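Nicotinate-nucleotide pyrophosphorylase (Francisella tularensis subsp. tularensis, PDB 3TQV) probably catalyses, in NAD+ biosynthesis, the phosphoribosyl transfer and decarboxylation that turn quinolinate and phosphoribosyl diphosphate into nicotinate mononucleotide, carbon dioxide and diphosphate. Local coordinates at residues N16-V19 with T20-V23; L111-I114 with Q115-G119; Q152-A155 with V156-G160; G229-I232 with D233-V236. One frame throughout, in Å; residues are numbered along the deposited sequence.

Interaction 1: N16-V19 with T20-V23; sequences NDIV and TRLV
Ile18 touches both Leu22, four residues on, and Arg21, three residues on, in the opening turns of helix 16-31, one contact toward the buried flank and one toward the solvent flank. An unbroken run of i to i+4 bonds fixes the backbone. It begins with Thr20 N giving to Asn16 O at 2.8 Å in a nearly straight N-H...O of 168°, and ends with Val23 N giving to Val19 O at 3.1 Å.

The firm side is carried by Val19, Leu22 and Val23, all buried. Ile18 and Leu22 lie side by side, pointing the same way, and the methyl branch CG2 of Ile18 meets CD1 of Leu22 at 4.1 Å. A chi1 of -65° sets Ile18 CG1 beside the backbone N and leaves CG2 anti to it, which swings that methyl along the helix toward the next turn. One position further on, Val19 CG1 comes to 4.4 Å from Val23 CG2.

The loose side faces solvent around Asn16 and Asp17. Here the end of Ile18 reaches the guanidinium instead, its CD1 lying 3.4 Å from Arg21 NH2 and approaching that flat group obliquely. The Asp17 carboxylate stays apart, with OD1 6.3 Å from Arg21 NH2, too far for a salt bridge, though the opposite charges may still attract weakly. Arg21 also has a long, weak ion pair with Glu25 of the second subunit.

Within the fold, Val19, Thr20 and Val23 rest on Glu66 and Gln70 of helix 61-71, while Leu22 packs on Phe148 in the loop before helix 149-159.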
loop_
_atom_site.group_PDB
_atom_site.type_symbol
_atom_site.label_atom_id
_atom_site.label_comp_id
_atom_site.label_asym_id
_atom_site.label_seq_id
_atom_site.Cartn_x
_atom_site.Cartn_y
_atom_site.Cartn_z
ATOM N N ASN B 16 7.900 -3.022 -18.670
ATOM C CA ASN B 16 9.093 -2.278 -18.315
ATOM C C ASN B 16 8.848 -0.800 -18.087
ATOM O O ASN B 16 9.332 -0.241 -17.107
ATOM C CB ASN B 16 10.174 -2.469 -19.377
ATOM C CG ASN B 16 10.582 -3.919 -19.538
ATOM O OD1 ASN B 16 10.481 -4.723 -18.607
ATOM N ND2 ASN B 16 11.049 -4.263 -20.727
ATOM N N ASP B 17 8.104 -0.163 -18.988
ATOM C CA ASP B 17 7.848 1.268 -18.865
ATOM C C ASP B 17 7.166 1.625 -17.542
ATOM O O ASP B 17 7.418 2.691 -16.986
ATOM C CB ASP B 17 7.091 1.834 -20.084
ATOM C CG ASP B 17 5.772 1.114 -20.372
ATOM O OD1 ASP B 17 5.386 0.214 -19.601
ATOM O OD2 ASP B 17 5.110 1.458 -21.382
ATOM N N ILE B 18 6.323 0.725 -17.037
ATOM C CA ILE B 18 5.677 0.905 -15.741
ATOM C C ILE B 18 6.649 0.653 -14.571
ATOM O O ILE B 18 6.597 1.325 -13.547
ATOM C CB ILE B 18 4.456 -0.022 -15.593
ATOM C CG1 ILE B 18 3.374 0.337 -16.602
ATOM C CG2 ILE B 18 3.884 0.052 -14.183
ATOM C CD1 ILE B 18 2.627 1.609 -16.263
ATOM N N VAL B 19 7.535 -0.322 -14.710
ATOM C CA VAL B 19 8.547 -0.544 -13.688
ATOM C C VAL B 19 9.466 0.672 -13.625
ATOM O O VAL B 19 9.780 1.181 -12.546
ATOM C CB VAL B 19 9.364 -1.824 -13.958
ATOM C CG1 VAL B 19 10.656 -1.814 -13.172
ATOM C CG2 VAL B 19 8.533 -3.062 -13.627
ATOM N N THR B 20 9.875 1.147 -14.795
ATOM C CA THR B 20 10.766 2.284 -14.883
ATOM C C THR B 20 10.181 3.522 -14.205
ATOM O O THR B 20 10.815 4.118 -13.334
ATOM C CB THR B 20 11.127 2.603 -16.357
ATOM O OG1 THR B 20 11.898 1.525 -16.906
ATOM C CG2 THR B 20 11.937 3.905 -16.455
ATOM N N ARG B 21 8.971 3.903 -14.601
ATOM C CA ARG B 21 8.368 5.142 -14.118
ATOM C C ARG B 21 8.140 5.127 -12.611
ATOM O O ARG B 21 8.319 6.134 -11.931
ATOM C CB ARG B 21 7.044 5.401 -14.824
ATOM C CG ARG B 21 6.405 6.697 -14.431
ATOM C CD ARG B 21 4.927 6.496 -14.249
ATOM N NE ARG B 21 4.296 6.041 -15.482
ATOM C CZ ARG B 21 3.126 5.408 -15.530
ATOM N NH1 ARG B 21 2.470 5.136 -14.409
ATOM N NH2 ARG B 21 2.623 5.029 -16.696
ATOM N N LEU B 22 7.728 3.975 -12.103
ATOM C CA LEU B 22 7.505 3.796 -10.684
ATOM C C LEU B 22 8.807 3.899 -9.875
ATOM O O LEU B 22 8.820 4.404 -8.757
ATOM C CB LEU B 22 6.835 2.447 -10.443
ATOM C CG LEU B 22 5.317 2.475 -10.278
ATOM C CD1 LEU B 22 4.746 1.065 -10.274
ATOM C CD2 LEU B 22 4.939 3.224 -9.005
ATOM N N VAL B 23 9.900 3.407 -10.442
ATOM C CA VAL B 23 11.188 3.477 -9.776
ATOM C C VAL B 23 11.670 4.917 -9.780
ATOM O O VAL B 23 11.931 5.491 -8.734
ATOM C CB VAL B 23 12.218 2.525 -10.437
ATOM C CG1 VAL B 23 13.640 2.851 -9.988
ATOM C CG2 VAL B 23 11.864 1.079 -10.118
#

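Interaction 2: L111-I114 with Q115-G119; sequences LNFI and QMLSG
Leu117 N bonds to Phe113 O at 3.0 Å and Ser118 N to Ile114 O at 2.8 Å, the i to i+4 pattern of an alpha helix. This is the middle of the long helix 100-130 of the quinolinate phosphoribosyltransferase fold, most of whose residues here fall in the N-terminal family region, and all nine from Leu111 to Gly119 are buried.

Phe113 and Leu117 form a modest apolar pair: CD1 of Leu117 stands at the edge of the Phe113 ring, near its plane, 4.4 Å from CD2 of that ring. Phe63 of helix 61-71 covers this side, stacking with the Phe113 ring and touching Leu117.

Another side carries polar groups. Asn112 and Gln115 run alongside each other, pointing the same way, with their amide planes 54° apart. With CG beside the backbone N (chi1 -85°) and the chain extended beyond it, the Gln115 amide runs back to the level of Asn112. Met116, modelled as selenomethionine, instead turns its end away from the preceding turn. The second subunit packs on both residues, through its Lys143 on Gln115 and its Ile145 on Met116.

On a further flank lie Ile114 and Ser118. The hydroxyl of Ser118 is hydrogen-bonded to the backbone N of Cys59, and the Ile114 methyl CG2 lies 3.2 Å from Ser118 OG.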
loop_
_atom_site.group_PDB
_atom_site.type_symbol
_atom_site.label_atom_id
_atom_site.label_comp_id
_atom_site.label_asym_id
_atom_site.label_seq_id
_atom_site.Cartn_x
_atom_site.Cartn_y
_atom_site.Cartn_z
ATOM N N LEU B 111 14.337 -2.107 -0.971
ATOM C CA LEU B 111 13.589 -2.975 -0.093
ATOM C C LEU B 111 12.161 -2.499 0.183
ATOM O O LEU B 111 11.311 -3.287 0.592
ATOM C CB LEU B 111 14.393 -3.408 1.144
ATOM C CG LEU B 111 14.873 -2.565 2.306
ATOM C CD1 LEU B 111 14.069 -2.929 3.536
ATOM C CD2 LEU B 111 16.331 -2.891 2.536
ATOM N N ASN B 112 11.876 -1.235 -0.109
ATOM C CA ASN B 112 10.487 -0.777 -0.094
ATOM C C ASN B 112 9.633 -1.415 -1.186
ATOM O O ASN B 112 8.422 -1.563 -1.033
ATOM C CB ASN B 112 10.392 0.743 -0.185
ATOM C CG ASN B 112 10.569 1.410 1.155
ATOM O OD1 ASN B 112 10.742 2.623 1.238
ATOM N ND2 ASN B 112 10.545 0.617 2.215
ATOM N N PHE B 113 10.255 -1.785 -2.297
ATOM C CA PHE B 113 9.518 -2.505 -3.329
ATOM C C PHE B 113 9.363 -3.995 -3.016
ATOM O O PHE B 113 8.290 -4.575 -3.221
ATOM C CB PHE B 113 10.150 -2.316 -4.703
ATOM C CG PHE B 113 9.724 -1.057 -5.398
ATOM C CD1 PHE B 113 10.552 0.047 -5.425
ATOM C CD2 PHE B 113 8.503 -0.987 -6.041
ATOM C CE1 PHE B 113 10.181 1.183 -6.080
ATOM C CE2 PHE B 113 8.126 0.159 -6.706
ATOM C CZ PHE B 113 8.960 1.246 -6.724
ATOM N N ILE B 114 10.423 -4.616 -2.517
ATOM C CA ILE B 114 10.335 -6.029 -2.180
ATOM C C ILE B 114 9.377 -6.212 -1.007
ATOM O O ILE B 114 8.504 -7.069 -1.056
ATOM C CB ILE B 114 11.719 -6.647 -1.858
ATOM C CG1 ILE B 114 12.780 -6.116 -2.812
ATOM C CG2 ILE B 114 11.669 -8.147 -1.969
ATOM C CD1 ILE B 114 12.372 -6.169 -4.245
ATOM N N GLN B 115 9.535 -5.400 0.037
ATOM C CA GLN B 115 8.663 -5.460 1.217
ATOM C C GLN B 115 7.220 -5.565 0.816
ATOM O O GLN B 115 6.455 -6.371 1.340
ATOM C CB GLN B 115 8.733 -4.153 1.982
ATOM C CG GLN B 115 9.841 -4.019 2.945
ATOM C CD GLN B 115 9.880 -2.627 3.497
ATOM O OE1 GLN B 115 9.029 -1.788 3.173
ATOM N NE2 GLN B 115 10.870 -2.360 4.329
HETATM N N MSE B 116 6.860 -4.677 -0.095
HETATM C CA MSE B 116 5.489 -4.451 -0.448
HETATM C C MSE B 116 4.965 -5.593 -1.298
HETATM O O MSE B 116 4.013 -6.281 -0.918
HETATM C CB MSE B 116 5.388 -3.141 -1.210
HETATM C CG MSE B 116 3.974 -2.707 -1.456
HETATM SE SE MSE B 116 3.912 -1.484 -2.941
HETATM C CE MSE B 116 1.996 -1.568 -3.281
ATOM N N LEU B 117 5.608 -5.794 -2.443
ATOM C CA LEU B 117 5.159 -6.779 -3.414
ATOM C C LEU B 117 5.266 -8.191 -2.878
ATOM O O LEU B 117 4.395 -9.020 -3.132
ATOM C CB LEU B 117 5.938 -6.629 -4.723
ATOM C CG LEU B 117 5.738 -5.235 -5.333
ATOM C CD1 LEU B 117 6.673 -4.986 -6.509
ATOM C CD2 LEU B 117 4.278 -5.021 -5.727
ATOM N N SER B 118 6.325 -8.467 -2.130
ATOM C CA SER B 118 6.469 -9.781 -1.528
ATOM C C SER B 118 5.393 -9.900 -0.473
ATOM O O SER B 118 4.885 -10.988 -0.199
ATOM C CB SER B 118 7.845 -9.948 -0.892
ATOM O OG SER B 118 8.870 -9.780 -1.844
ATOM N N GLY B 119 5.044 -8.768 0.123
ATOM C CA GLY B 119 3.960 -8.744 1.078
ATOM C C GLY B 119 2.699 -9.243 0.400
ATOM O O GLY B 119 2.101 -10.246 0.813
#

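Interaction 3: Q152-A155 with V156-G160; sequences QKYA and VRCGG
A Schellman motif closes helix 149-159, and on the turn leading into it Tyr154 and Cys158 form a sulfur-aromatic contact. Cys158 SG sits over one face of the Tyr154 ring, 3.6 Å from its centroid and 21° off the ring normal, displaced toward the rim that carries CZ. Two features bring the groups together: the Tyr154 ring leaves the backbone with CG anti to N (chi1 179°), running on toward the next turn, and Cys158 N bonds to Tyr154 O at 2.7 Å, fixing the one-turn spacing. The ring is tethered at its far end as well, through a hydrogen bond between Tyr154 OH and Asp83.

The regular bonding fades toward the end of the helix. Arg157 N meets Lys153 O at 3.0 Å, almost straight, whereas the bond from Gly159 N to Ala155 O is weak. Gly159 N also bonds to Val156 O at 3.1 Å. Gly160 then turns to a positive phi of 122°, and its N bonds to Arg157 O at 3.0 Å.

Away from the tyrosine, Ala155 and Val156 pack on Thr120 of helix 100-130. Lys153 NZ makes a salt bridge to Asp140 and hydrogen bonds to the carbonyls of Thr141 and Arg165, tying the helix to the backbone near predicted substrate-binding residues of the C-terminal domain, which belongs to the TIM-barrel clan.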
loop_
_atom_site.group_PDB
_atom_site.type_symbol
_atom_site.label_atom_id
_atom_site.label_comp_id
_atom_site.label_asym_id
_atom_site.label_seq_id
_atom_site.Cartn_x
_atom_site.Cartn_y
_atom_site.Cartn_z
ATOM N N GLN B 152 0.551 -5.147 -8.495
ATOM C CA GLN B 152 -0.170 -6.043 -7.583
ATOM C C GLN B 152 -0.835 -7.274 -8.259
ATOM O O GLN B 152 -0.945 -8.336 -7.662
ATOM C CB GLN B 152 -1.176 -5.256 -6.732
ATOM C CG GLN B 152 -0.504 -4.301 -5.745
ATOM C CD GLN B 152 -1.341 -4.038 -4.491
ATOM O OE1 GLN B 152 -1.088 -4.612 -3.417
ATOM N NE2 GLN B 152 -2.343 -3.173 -4.623
ATOM N N LYS B 153 -1.290 -7.122 -9.494
ATOM C CA LYS B 153 -1.799 -8.256 -10.253
ATOM C C LYS B 153 -0.663 -9.273 -10.410
ATOM O O LYS B 153 -0.851 -10.484 -10.269
ATOM C CB LYS B 153 -2.283 -7.788 -11.627
ATOM C CG LYS B 153 -3.481 -6.838 -11.603
ATOM C CD LYS B 153 -4.759 -7.587 -11.288
ATOM C CE LYS B 153 -5.988 -6.709 -11.357
ATOM N NZ LYS B 153 -7.212 -7.440 -10.889
ATOM N N TYR B 154 0.526 -8.758 -10.684
ATOM C CA TYR B 154 1.711 -9.590 -10.786
ATOM C C TYR B 154 2.023 -10.283 -9.444
ATOM O O TYR B 154 2.240 -11.497 -9.394
ATOM C CB TYR B 154 2.904 -8.760 -11.295
ATOM C CG TYR B 154 4.181 -9.537 -11.402
ATOM C CD1 TYR B 154 4.327 -10.538 -12.349
ATOM C CD2 TYR B 154 5.248 -9.283 -10.542
ATOM C CE1 TYR B 154 5.490 -11.266 -12.439
ATOM C CE2 TYR B 154 6.428 -10.005 -10.629
ATOM C CZ TYR B 154 6.539 -10.999 -11.580
ATOM O OH TYR B 154 7.710 -11.732 -11.677
ATOM N N ALA B 155 2.034 -9.524 -8.354
ATOM C CA ALA B 155 2.298 -10.116 -7.048
ATOM C C ALA B 155 1.311 -11.231 -6.772
ATOM O O ALA B 155 1.674 -12.294 -6.287
ATOM C CB ALA B 155 2.220 -9.064 -5.952
ATOM N N VAL B 156 0.051 -10.987 -7.080
ATOM C CA VAL B 156 -0.972 -11.963 -6.764
ATOM C C VAL B 156 -0.723 -13.247 -7.554
ATOM O O VAL B 156 -0.792 -14.347 -7.005
ATOM C CB VAL B 156 -2.392 -11.405 -7.000
ATOM C CG1 VAL B 156 -3.405 -12.514 -6.947
ATOM C CG2 VAL B 156 -2.723 -10.330 -5.958
ATOM N N ARG B 157 -0.417 -13.109 -8.840
ATOM C CA ARG B 157 -0.010 -14.257 -9.633
ATOM C C ARG B 157 1.208 -14.919 -8.997
ATOM O O ARG B 157 1.225 -16.136 -8.822
ATOM C CB ARG B 157 0.271 -13.850 -11.076
ATOM C CG ARG B 157 -0.986 -13.632 -11.916
ATOM C CD ARG B 157 -1.680 -14.948 -12.232
ATOM N NE ARG B 157 -0.712 -15.890 -12.764
ATOM C CZ ARG B 157 -0.495 -17.104 -12.272
ATOM N NH1 ARG B 157 -1.207 -17.547 -11.240
ATOM N NH2 ARG B 157 0.430 -17.879 -12.827
ATOM N N CYS B 158 2.208 -14.121 -8.624
ATOM C CA CYS B 158 3.417 -14.651 -7.994
ATOM C C CYS B 158 3.123 -15.555 -6.794
ATOM O O CYS B 158 3.897 -16.469 -6.483
ATOM C CB CYS B 158 4.367 -13.525 -7.584
ATOM S SG CYS B 158 5.320 -12.860 -8.955
ATOM N N GLY B 159 1.999 -15.301 -6.132
ATOM C CA GLY B 159 1.657 -16.008 -4.913
ATOM C C GLY B 159 0.689 -17.166 -5.069
ATOM O O GLY B 159 0.407 -17.865 -4.103
ATOM N N GLY B 160 0.160 -17.375 -6.268
ATOM C CA GLY B 160 -0.727 -18.503 -6.483
ATOM C C GLY B 160 -2.093 -18.090 -6.990
ATOM O O GLY B 160 -2.879 -18.918 -7.474
#

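Interaction 4: G229-I232 with D233-V236; sequences GEDI and DIAV
In the beta-alpha-beta unit of strand 221-225, helix 229-239 and strand 244-248, Ile232 and Val236 share the inner side of the helix, their CG2 methyls 4.4 Å apart. CG1 of Ile232 lies beside the backbone N (chi1 -61°), which puts CG2 anti to it and leads that methyl toward the following turn, where it meets Val236. Both side chains pack on Val264, and Ile232 also reaches Phe227 and Thr262.

The backbone supplies four consecutive i to i+4 bonds. Val236 N meets Ile232 O at 2.9 Å and 176°, almost perfectly straight, and Ile234 N approaches Glu230 O at 2.9 Å in the carbonyl plane. At the start of the helix Ser228 OG bonds to Asp231 N.

This helix is one of those flanking the parallel strands of the C-terminal domain, which belongs to the TIM-barrel clan. Its next neighbour is helix 208-216: Asp231 and Ile234 touch Leu208, and Ala235 touches Leu211. Asp231 and Ile234 lie side by side, OD1 to CG1 4.0 Å, an acid beside an aliphatic chain. The carboxylates of Glu230 and Asp231 lie on the first turn, where their charge may be eased by the partial positive end of the helix.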
loop_
_atom_site.group_PDB
_atom_site.type_symbol
_atom_site.label_atom_id
_atom_site.label_comp_id
_atom_site.label_asym_id
_atom_site.label_seq_id
_atom_site.Cartn_x
_atom_site.Cartn_y
_atom_site.Cartn_z
ATOM N N GLY B 229 -23.898 -19.500 3.145
ATOM C CA GLY B 229 -23.393 -20.805 2.781
ATOM C C GLY B 229 -24.432 -21.543 1.962
ATOM O O GLY B 229 -24.243 -21.794 0.773
ATOM N N GLU B 230 -25.550 -21.865 2.597
ATOM C CA GLU B 230 -26.636 -22.557 1.928
ATOM C C GLU B 230 -26.935 -22.035 0.508
ATOM O O GLU B 230 -27.094 -22.816 -0.427
ATOM C CB GLU B 230 -27.889 -22.492 2.789
ATOM C CG GLU B 230 -29.123 -23.065 2.104
ATOM C CD GLU B 230 -30.336 -22.160 2.216
ATOM O OE1 GLU B 230 -30.158 -20.927 2.128
ATOM O OE2 GLU B 230 -31.461 -22.681 2.401
ATOM N N ASP B 231 -27.018 -20.722 0.341
ATOM C CA ASP B 231 -27.322 -20.182 -0.979
ATOM C C ASP B 231 -26.187 -20.441 -1.956
ATOM O O ASP B 231 -26.419 -20.690 -3.138
ATOM C CB ASP B 231 -27.640 -18.695 -0.919
ATOM C CG ASP B 231 -29.047 -18.434 -0.468
ATOM O OD1 ASP B 231 -29.857 -19.376 -0.531
ATOM O OD2 ASP B 231 -29.346 -17.294 -0.058
ATOM N N ILE B 232 -24.956 -20.374 -1.464
ATOM C CA ILE B 232 -23.828 -20.726 -2.304
ATOM C C ILE B 232 -24.039 -22.169 -2.770
ATOM O O ILE B 232 -23.838 -22.489 -3.947
ATOM C CB ILE B 232 -22.476 -20.581 -1.576
ATOM C CG1 ILE B 232 -22.250 -19.133 -1.145
ATOM C CG2 ILE B 232 -21.348 -21.002 -2.491
ATOM C CD1 ILE B 232 -21.061 -18.929 -0.243
ATOM N N ASP B 233 -24.462 -23.037 -1.853
ATOM C CA ASP B 233 -24.715 -24.422 -2.219
ATOM C C ASP B 233 -25.741 -24.508 -3.330
ATOM O O ASP B 233 -25.492 -25.137 -4.355
ATOM C CB ASP B 233 -25.156 -25.241 -1.009
ATOM C CG ASP B 233 -24.012 -25.514 -0.055
ATOM O OD1 ASP B 233 -22.878 -25.755 -0.556
ATOM O OD2 ASP B 233 -24.253 -25.471 1.178
ATOM N N ILE B 234 -26.890 -23.866 -3.135
ATOM C CA ILE B 234 -27.914 -23.813 -4.171
ATOM C C ILE B 234 -27.327 -23.389 -5.509
ATOM O O ILE B 234 -27.582 -24.018 -6.534
ATOM C CB ILE B 234 -28.976 -22.762 -3.856
ATOM C CG1 ILE B 234 -29.517 -22.929 -2.431
ATOM C CG2 ILE B 234 -30.068 -22.808 -4.914
ATOM C CD1 ILE B 234 -30.375 -24.157 -2.212
ATOM N N ALA B 235 -26.563 -22.294 -5.475
ATOM C CA ALA B 235 -26.004 -21.660 -6.667
ATOM C C ALA B 235 -25.157 -22.631 -7.457
ATOM O O ALA B 235 -25.348 -22.801 -8.666
ATOM C CB ALA B 235 -25.176 -20.417 -6.285
ATOM N N VAL B 236 -24.218 -23.264 -6.765
ATOM C CA VAL B 236 -23.364 -24.269 -7.372
ATOM C C VAL B 236 -24.164 -25.321 -8.135
ATOM O O VAL B 236 -23.825 -25.633 -9.274
ATOM C CB VAL B 236 -22.481 -24.972 -6.324
ATOM C CG1 VAL B 236 -21.771 -26.176 -6.952
ATOM C CG2 VAL B 236 -21.487 -23.975 -5.699
#

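Overall arrangement
All four interactions are successive turns of single helices, met in order along the chain on helices 16-31, 100-130, 149-159 and 229-239. The first three cluster. Interactions 1 and 2, with centres about 15 Å apart, touch where Leu22 O meets Phe113 CZ at 3.8 Å; interactions 2 and 3, with centres about 12 Å apart, touch between Leu117 O and Ala155 CB at 3.6 Å. This second contact joins the N-terminal and C-terminal family regions. Interaction 4 stands apart, its centre about 28 Å from that of interaction 3 and about 43 Å from that of interaction 1, on the outer part of the barrel-type domain. Interaction 2 packs against the second subunit, which interaction 1 meets through a long, weak ion pair.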